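Local coordinates for signal recognition particle 54 kDa protein (Aeropyrum pernix, PDB 7EPK) that belongs to the SRP54 family of signal recognition particle proteins, combining an N-terminal helical bundle, a P-loop domain that holds GDP here, and a helical signal-peptide-binding domain, at residues 23-26 with 27-30; 298-301 with 302-306; 415-418 with 419-423. All coordinates share one frame; numbering follows the deposited sequence.

The three interactions follow one another along the chain without nesting or crossing, and none closes a loop, because each joins two consecutive turns of one helix. Interaction 1 comes first, on helix 19-36 of the N-terminal bundle. The chain then builds the eight-stranded sheet of the P-loop domain before reaching interaction 2 on helix 293-320. That helix returns to pack on helices 4-13 and 66-81, so interactions 1 and 2 belong to the same helical assembly, with their nearest atoms about 9 Å apart. Interaction 3, on helix 409-423, lies in the signal-peptide-binding domain, its centre about 33 Å from that of interaction 2 and about 53 Å from that of interaction 1.

Interaction 1: residues 23-26 with 27-30; sequences VDAF and VKDL
Residues 23-26 and 27-30 form successive turns of helix 19-36 in the N-terminal helical bundle, and Lys28 folds back across this contact onto the carbonyl of Ala25. Lys28 NZ donates to Ala25 O at 3.0 Å, lying in the carbonyl plane on a lone pair. The lysine leaves the backbone with CG anti to its N (chi1 176°), then bends at chi3 and chi4, which turns the ammonium back to the preceding turn. Ala25 O also takes the helical bond from Asp29 N at 3.0 Å, so two donors grip this one acceptor. A long salt bridge, its hydrogen bond weak, runs from Lys28 NZ to Asp29 OD1 at 3.5 Å, but that carboxylate is held chiefly by Arg32, with Lys11 at its other oxygen. On another side of the helix the packing is apolar: Leu30 CD2 approaches Phe26 CE2 obliquely at 4.4 Å, and the CG2 methyls of Val23 and Val27 stand 4.5 Å apart. Phe26 points into the bundle, where its ring meets that of Phe12 on helix 4-13 and rests on Ile71 and Val74 of helix 66-81; Leu30 continues the same seam onto Leu78.

Interaction 2: residues 298-301 with 302-306; sequences SLLE and RIKSL
Arg302 and Leu299 cross obliquely, the guanidinium reaching back along the helix by the preceding turn. Arg302 NH1 comes to 3.6 Å from Leu299 CB, while Leu299 N and Ser298 OG both lie over one face of the planar group. Ser298 OG is 3.3 Å from Arg302 NH2, but the angle is too poor for a hydrogen bond; the polar anchor of this arginine is a salt bridge from its NE to Asp68 of helix 66-81.

Leu299 and Ile303, by contrast, run side by side and point the same way, with the CD2 methyl of Leu299 3.8 Å from the CD1 methyl of Ile303. Together they make an apolar stripe on helix 293-320, the long helix that packs against the N-terminal bundle. Leu299 rests there on Leu13 of helix 4-13 and Ile71 of helix 66-81, and Ile303 on Val64 and the side chain of Lys72.

Lys304 lies alongside Leu300, but its chain is bent at chi2, chi3 and chi4, so that the ammonium curls back to the carbonyl of the preceding turn. Lys304 NZ gives a hydrogen bond of 2.9 Å to Leu300 O, and Lys304 N reaches the same oxygen at 3.1 Å from the opposite face of the carbonyl plane. Glu301 O is likewise shared. Ser305 N donates to Glu301 O at 2.8 Å, whereas Ser305 OG reaches that oxygen at 3.1 Å from well above the carbonyl plane, 58° out of it. With OG beside the backbone N (chi1 -50°), the serine hydroxyl faces back toward that carbonyl.

Interaction 3: residues 415-418 with 419-423; sequences VYYK and NLKTM
Tyr416 lies beneath a methyl of Leu420, whose CD2 sits over the centre of the phenol ring, 3.7 Å from its centroid and only 13° off the ring normal. This is a CH-pi contact over the face, made one helical turn apart, the leucine lying slantwise across the ring. CG anti to the backbone N carries the tyrosine ring out from the helix, and chi2 of 84° turns its face to Leu420. Its hydroxyl is hydrogen-bonded to the carbonyl of Ala362 and to Gln332, and its ring also meets that of Trp373.

These residues lie on helix 409-423 of the signal-peptide-binding domain, an all-helical unit. Tyr416 and Tyr417 both touch Ile329 of helix 326-337, and Leu420 and Lys421 pack on Ile324 just before it.

Tyr417 and Lys421 run side by side in the same direction. The lysine, bent at chi2 and chi3, brings NZ to Tyr417 OH in a hydrogen bond, the ammonium standing obliquely to the ring. The same phenolic oxygen is hydrogen-bonded to Glu389, so an acidic and a basic group meet at one hydroxyl. On the exposed side, Lys418 O receives two donors from Thr422: the amide N at 2.9 Å, and OG1, also at 2.9 Å, from above the carbonyl plane, 44° out of it.

Interaction 1: residues 23-26 with 27-30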
loop_
_atom_site.group_PDB
_atom_site.type_symbol
_atom_site.label_atom_id
_atom_site.label_comp_id
_atom_site.label_asym_id
_atom_site.label_seq_id
_atom_site.Cartn_x
_atom_site.Cartn_y
_atom_site.Cartn_z
ATOM N N VAL A 23 -25.921 -5.844 -3.056
ATOM C CA VAL A 23 -24.818 -5.977 -2.060
ATOM C C VAL A 23 -24.818 -7.403 -1.467
ATOM O O VAL A 23 -23.717 -8.010 -1.397
ATOM C CB VAL A 23 -24.825 -4.846 -1.007
ATOM C CG1 VAL A 23 -26.128 -4.737 -0.277
ATOM C CG2 VAL A 23 -23.712 -4.980 0.013
ATOM N N ASP A 24 -25.978 -7.968 -1.116
ATOM C CA ASP A 24 -26.104 -9.389 -0.680
ATOM C C ASP A 24 -25.518 -10.302 -1.766
ATOM O O ASP A 24 -24.855 -11.323 -1.437
ATOM C CB ASP A 24 -27.564 -9.767 -0.415
ATOM C CG ASP A 24 -28.153 -9.162 0.848
ATOM O OD1 ASP A 24 -27.366 -8.852 1.790
ATOM O OD2 ASP A 24 -29.399 -8.986 0.874
ATOM N N ALA A 25 -25.768 -9.954 -3.025
ATOM C CA ALA A 25 -25.339 -10.749 -4.200
ATOM C C ALA A 25 -23.838 -10.557 -4.427
ATOM O O ALA A 25 -23.181 -11.454 -4.994
ATOM C CB ALA A 25 -26.127 -10.341 -5.430
ATOM N N PHE A 26 -23.351 -9.370 -4.104
ATOM C CA PHE A 26 -21.942 -8.999 -4.334
ATOM C C PHE A 26 -21.143 -9.697 -3.244
ATOM O O PHE A 26 -20.188 -10.362 -3.616
ATOM C CB PHE A 26 -21.729 -7.487 -4.339
ATOM C CG PHE A 26 -20.273 -7.134 -4.346
ATOM C CD1 PHE A 26 -19.580 -7.066 -5.544
ATOM C CD2 PHE A 26 -19.584 -6.929 -3.160
ATOM C CE1 PHE A 26 -18.224 -6.766 -5.557
ATOM C CE2 PHE A 26 -18.234 -6.620 -3.177
ATOM C CZ PHE A 26 -17.553 -6.540 -4.373
ATOM N N VAL A 27 -21.574 -9.608 -1.981
ATOM C CA VAL A 27 -20.917 -10.317 -0.849
ATOM C C VAL A 27 -20.896 -11.818 -1.172
ATOM O O VAL A 27 -19.817 -12.433 -1.056
ATOM C CB VAL A 27 -21.594 -9.998 0.495
ATOM C CG1 VAL A 27 -21.256 -11.014 1.576
ATOM C CG2 VAL A 27 -21.234 -8.591 0.970
ATOM N N LYS A 28 -22.021 -12.364 -1.637
ATOM C CA LYS A 28 -22.144 -13.787 -2.053
ATOM C C LYS A 28 -21.068 -14.094 -3.105
ATOM O O LYS A 28 -20.311 -15.016 -2.870
ATOM C CB LYS A 28 -23.570 -14.070 -2.544
ATOM C CG LYS A 28 -23.821 -15.474 -3.084
ATOM C CD LYS A 28 -25.075 -15.588 -3.943
ATOM C CE LYS A 28 -24.837 -15.411 -5.437
ATOM N NZ LYS A 28 -24.476 -14.022 -5.832
ATOM N N ASP A 29 -21.005 -13.347 -4.214
ATOM C CA ASP A 29 -20.040 -13.559 -5.333
ATOM C C ASP A 29 -18.620 -13.539 -4.767
ATOM O O ASP A 29 -17.908 -14.527 -4.956
ATOM C CB ASP A 29 -20.135 -12.496 -6.435
ATOM C CG ASP A 29 -21.110 -12.793 -7.563
ATOM O OD1 ASP A 29 -21.519 -13.972 -7.694
ATOM O OD2 ASP A 29 -21.449 -11.841 -8.316
ATOM N N LEU A 30 -18.250 -12.443 -4.101
ATOM C CA LEU A 30 -16.931 -12.223 -3.454
ATOM C C LEU A 30 -16.559 -13.452 -2.613
ATOM O O LEU A 30 -15.423 -13.924 -2.734
ATOM C CB LEU A 30 -17.026 -10.976 -2.569
ATOM C CG LEU A 30 -15.719 -10.491 -1.962
ATOM C CD1 LEU A 30 -14.857 -9.830 -3.025
ATOM C CD2 LEU A 30 -15.997 -9.539 -0.813
#

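Interaction 2: residues 298-301 with 302-306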
loop_
_atom_site.group_PDB
_atom_site.type_symbol
_atom_site.label_atom_id
_atom_site.label_comp_id
_atom_site.label_asym_id
_atom_site.label_seq_id
_atom_site.Cartn_x
_atom_site.Cartn_y
_atom_site.Cartn_z
ATOM N N SER A 298 -10.786 5.215 -10.313
ATOM C CA SER A 298 -11.876 6.148 -10.717
ATOM C C SER A 298 -12.773 6.450 -9.501
ATOM O O SER A 298 -13.060 7.644 -9.230
ATOM C CB SER A 298 -12.682 5.621 -11.891
ATOM O OG SER A 298 -13.919 6.321 -12.019
ATOM N N LEU A 299 -13.163 5.400 -8.777
ATOM C CA LEU A 299 -14.143 5.449 -7.659
ATOM C C LEU A 299 -13.544 6.201 -6.467
ATOM O O LEU A 299 -14.302 6.921 -5.802
ATOM C CB LEU A 299 -14.499 4.005 -7.299
ATOM C CG LEU A 299 -15.487 3.784 -6.165
ATOM C CD1 LEU A 299 -16.221 2.475 -6.400
ATOM C CD2 LEU A 299 -14.799 3.787 -4.801
ATOM N N LEU A 300 -12.250 6.034 -6.183
ATOM C CA LEU A 300 -11.634 6.665 -4.977
ATOM C C LEU A 300 -11.474 8.164 -5.222
ATOM O O LEU A 300 -11.608 8.896 -4.246
ATOM C CB LEU A 300 -10.299 6.006 -4.619
ATOM C CG LEU A 300 -10.349 5.022 -3.448
ATOM C CD1 LEU A 300 -11.108 3.761 -3.815
ATOM C CD2 LEU A 300 -8.946 4.660 -2.984
ATOM N N GLU A 301 -11.229 8.592 -6.469
ATOM C CA GLU A 301 -11.189 10.036 -6.844
ATOM C C GLU A 301 -12.626 10.580 -6.864
ATOM O O GLU A 301 -12.881 11.562 -6.145
ATOM C CB GLU A 301 -10.431 10.278 -8.156
ATOM C CG GLU A 301 -8.975 10.698 -7.946
ATOM C CD GLU A 301 -8.768 12.057 -7.281
ATOM O OE1 GLU A 301 -7.964 12.135 -6.322
ATOM O OE2 GLU A 301 -9.409 13.040 -7.722
ATOM N N ARG A 302 -13.533 9.938 -7.606
ATOM C CA ARG A 302 -14.996 10.232 -7.616
ATOM C C ARG A 302 -15.487 10.542 -6.188
ATOM O O ARG A 302 -16.336 11.435 -6.060
ATOM C CB ARG A 302 -15.746 9.053 -8.245
ATOM C CG ARG A 302 -17.249 9.238 -8.403
ATOM C CD ARG A 302 -17.833 8.330 -9.478
ATOM N NE ARG A 302 -17.563 6.919 -9.209
ATOM C CZ ARG A 302 -17.273 5.981 -10.120
ATOM N NH1 ARG A 302 -17.043 4.733 -9.736
ATOM N NH2 ARG A 302 -17.202 6.275 -11.406
ATOM N N ILE A 303 -14.958 9.868 -5.154
ATOM C CA ILE A 303 -15.297 10.104 -3.715
ATOM C C ILE A 303 -14.530 11.326 -3.191
ATOM O O ILE A 303 -15.173 12.178 -2.567
ATOM C CB ILE A 303 -15.028 8.854 -2.844
ATOM C CG1 ILE A 303 -16.042 7.731 -3.105
ATOM C CG2 ILE A 303 -14.980 9.217 -1.366
ATOM C CD1 ILE A 303 -15.764 6.447 -2.336
ATOM N N LYS A 304 -13.210 11.408 -3.398
ATOM C CA LYS A 304 -12.345 12.492 -2.825
ATOM C C LYS A 304 -12.735 13.868 -3.411
ATOM O O LYS A 304 -12.765 14.842 -2.641
ATOM C CB LYS A 304 -10.849 12.168 -2.986
ATOM C CG LYS A 304 -10.088 11.801 -1.708
ATOM C CD LYS A 304 -10.801 10.813 -0.757
ATOM C CE LYS A 304 -10.222 9.406 -0.708
ATOM N NZ LYS A 304 -11.000 8.417 -1.499
ATOM N N SER A 305 -13.065 13.971 -4.701
ATOM C CA SER A 305 -13.673 15.197 -5.286
ATOM C C SER A 305 -14.802 15.662 -4.373
ATOM O O SER A 305 -14.682 16.762 -3.815
ATOM C CB SER A 305 -14.186 14.967 -6.668
ATOM O OG SER A 305 -13.192 14.347 -7.465
ATOM N N LEU A 306 -15.806 14.797 -4.179
ATOM C CA LEU A 306 -17.057 15.069 -3.413
ATOM C C LEU A 306 -16.744 15.509 -1.978
ATOM O O LEU A 306 -17.422 16.424 -1.495
ATOM C CB LEU A 306 -17.949 13.824 -3.430
ATOM C CG LEU A 306 -19.004 13.780 -4.537
ATOM C CD1 LEU A 306 -18.448 14.235 -5.884
ATOM C CD2 LEU A 306 -19.591 12.382 -4.655
#

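Interaction 3: residues 415-418 with 419-423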
loop_
_atom_site.group_PDB
_atom_site.type_symbol
_atom_site.label_atom_id
_atom_site.label_comp_id
_atom_site.label_asym_id
_atom_site.label_seq_id
_atom_site.Cartn_x
_atom_site.Cartn_y
_atom_site.Cartn_z
ATOM N N VAL A 415 -9.337 42.989 3.444
ATOM C CA VAL A 415 -10.432 43.608 2.635
ATOM C C VAL A 415 -11.383 42.490 2.201
ATOM O O VAL A 415 -12.612 42.684 2.352
ATOM C CB VAL A 415 -9.902 44.412 1.429
ATOM C CG1 VAL A 415 -11.020 44.927 0.529
ATOM C CG2 VAL A 415 -9.031 45.572 1.878
ATOM N N TYR A 416 -10.825 41.376 1.708
ATOM C CA TYR A 416 -11.565 40.190 1.192
ATOM C C TYR A 416 -12.544 39.743 2.269
ATOM O O TYR A 416 -13.777 39.705 2.025
ATOM C CB TYR A 416 -10.615 39.050 0.813
ATOM C CG TYR A 416 -11.290 37.816 0.269
ATOM C CD1 TYR A 416 -11.635 37.725 -1.070
ATOM C CD2 TYR A 416 -11.580 36.736 1.090
ATOM C CE1 TYR A 416 -12.258 36.598 -1.580
ATOM C CE2 TYR A 416 -12.203 35.604 0.596
ATOM C CZ TYR A 416 -12.534 35.534 -0.746
ATOM O OH TYR A 416 -13.143 34.430 -1.254
ATOM N N TYR A 417 -11.994 39.480 3.450
ATOM C CA TYR A 417 -12.770 39.178 4.674
ATOM C C TYR A 417 -13.882 40.231 4.788
ATOM O O TYR A 417 -15.050 39.848 4.657
ATOM C CB TYR A 417 -11.809 39.044 5.858
ATOM C CG TYR A 417 -12.444 39.195 7.214
ATOM C CD1 TYR A 417 -13.100 38.149 7.835
ATOM C CD2 TYR A 417 -12.404 40.411 7.870
ATOM C CE1 TYR A 417 -13.694 38.313 9.078
ATOM C CE2 TYR A 417 -12.988 40.591 9.111
ATOM C CZ TYR A 417 -13.630 39.538 9.721
ATOM O OH TYR A 417 -14.150 39.752 10.961
ATOM N N LYS A 418 -13.541 41.519 4.940
ATOM C CA LYS A 418 -14.539 42.613 5.148
ATOM C C LYS A 418 -15.524 42.631 3.976
ATOM O O LYS A 418 -16.739 42.711 4.227
ATOM C CB LYS A 418 -13.892 43.996 5.273
ATOM C CG LYS A 418 -12.962 44.199 6.467
ATOM C CD LYS A 418 -11.986 45.357 6.260
ATOM C CE LYS A 418 -10.847 45.428 7.258
ATOM N NZ LYS A 418 -9.823 46.410 6.827
ATOM N N ASN A 419 -15.011 42.556 2.747
ATOM C CA ASN A 419 -15.826 42.738 1.518
ATOM C C ASN A 419 -16.850 41.599 1.448
ATOM O O ASN A 419 -18.035 41.895 1.212
ATOM C CB ASN A 419 -14.957 42.873 0.262
ATOM C CG ASN A 419 -15.503 43.895 -0.712
ATOM O OD1 ASN A 419 -16.575 43.703 -1.284
ATOM N ND2 ASN A 419 -14.777 44.985 -0.901
ATOM N N LEU A 420 -16.426 40.353 1.675
ATOM C CA LEU A 420 -17.352 39.193 1.723
ATOM C C LEU A 420 -18.399 39.486 2.790
ATOM O O LEU A 420 -19.591 39.417 2.463
ATOM C CB LEU A 420 -16.599 37.891 2.020
ATOM C CG LEU A 420 -16.210 37.048 0.802
ATOM C CD1 LEU A 420 -17.444 36.426 0.156
ATOM C CD2 LEU A 420 -15.428 37.865 -0.227
ATOM N N LYS A 421 -17.955 39.872 3.989
ATOM C CA LYS A 421 -18.812 40.014 5.203
ATOM C C LYS A 421 -19.919 41.058 4.996
ATOM O O LYS A 421 -21.042 40.831 5.515
ATOM C CB LYS A 421 -17.988 40.407 6.427
ATOM C CG LYS A 421 -18.829 40.518 7.682
ATOM C CD LYS A 421 -18.189 39.873 8.860
ATOM C CE LYS A 421 -16.927 40.582 9.288
ATOM N NZ LYS A 421 -16.625 40.271 10.704
ATOM N N THR A 422 -19.597 42.160 4.304
ATOM C CA THR A 422 -20.535 43.255 3.931
ATOM C C THR A 422 -21.683 42.669 3.104
ATOM O O THR A 422 -22.825 42.746 3.567
ATOM C CB THR A 422 -19.843 44.379 3.144
ATOM O OG1 THR A 422 -18.680 44.862 3.825
ATOM C CG2 THR A 422 -20.772 45.547 2.900
ATOM N N MET A 423 -21.368 42.082 1.948
ATOM C CA MET A 423 -22.352 41.635 0.922
ATOM C C MET A 423 -23.494 40.834 1.569
ATOM O O MET A 423 -24.671 41.097 1.224
ATOM C CB MET A 423 -21.679 40.765 -0.146
ATOM C CG MET A 423 -20.613 41.489 -0.932
ATOM S SD MET A 423 -19.749 40.359 -2.024
ATOM C CE MET A 423 -18.178 41.206 -2.193
#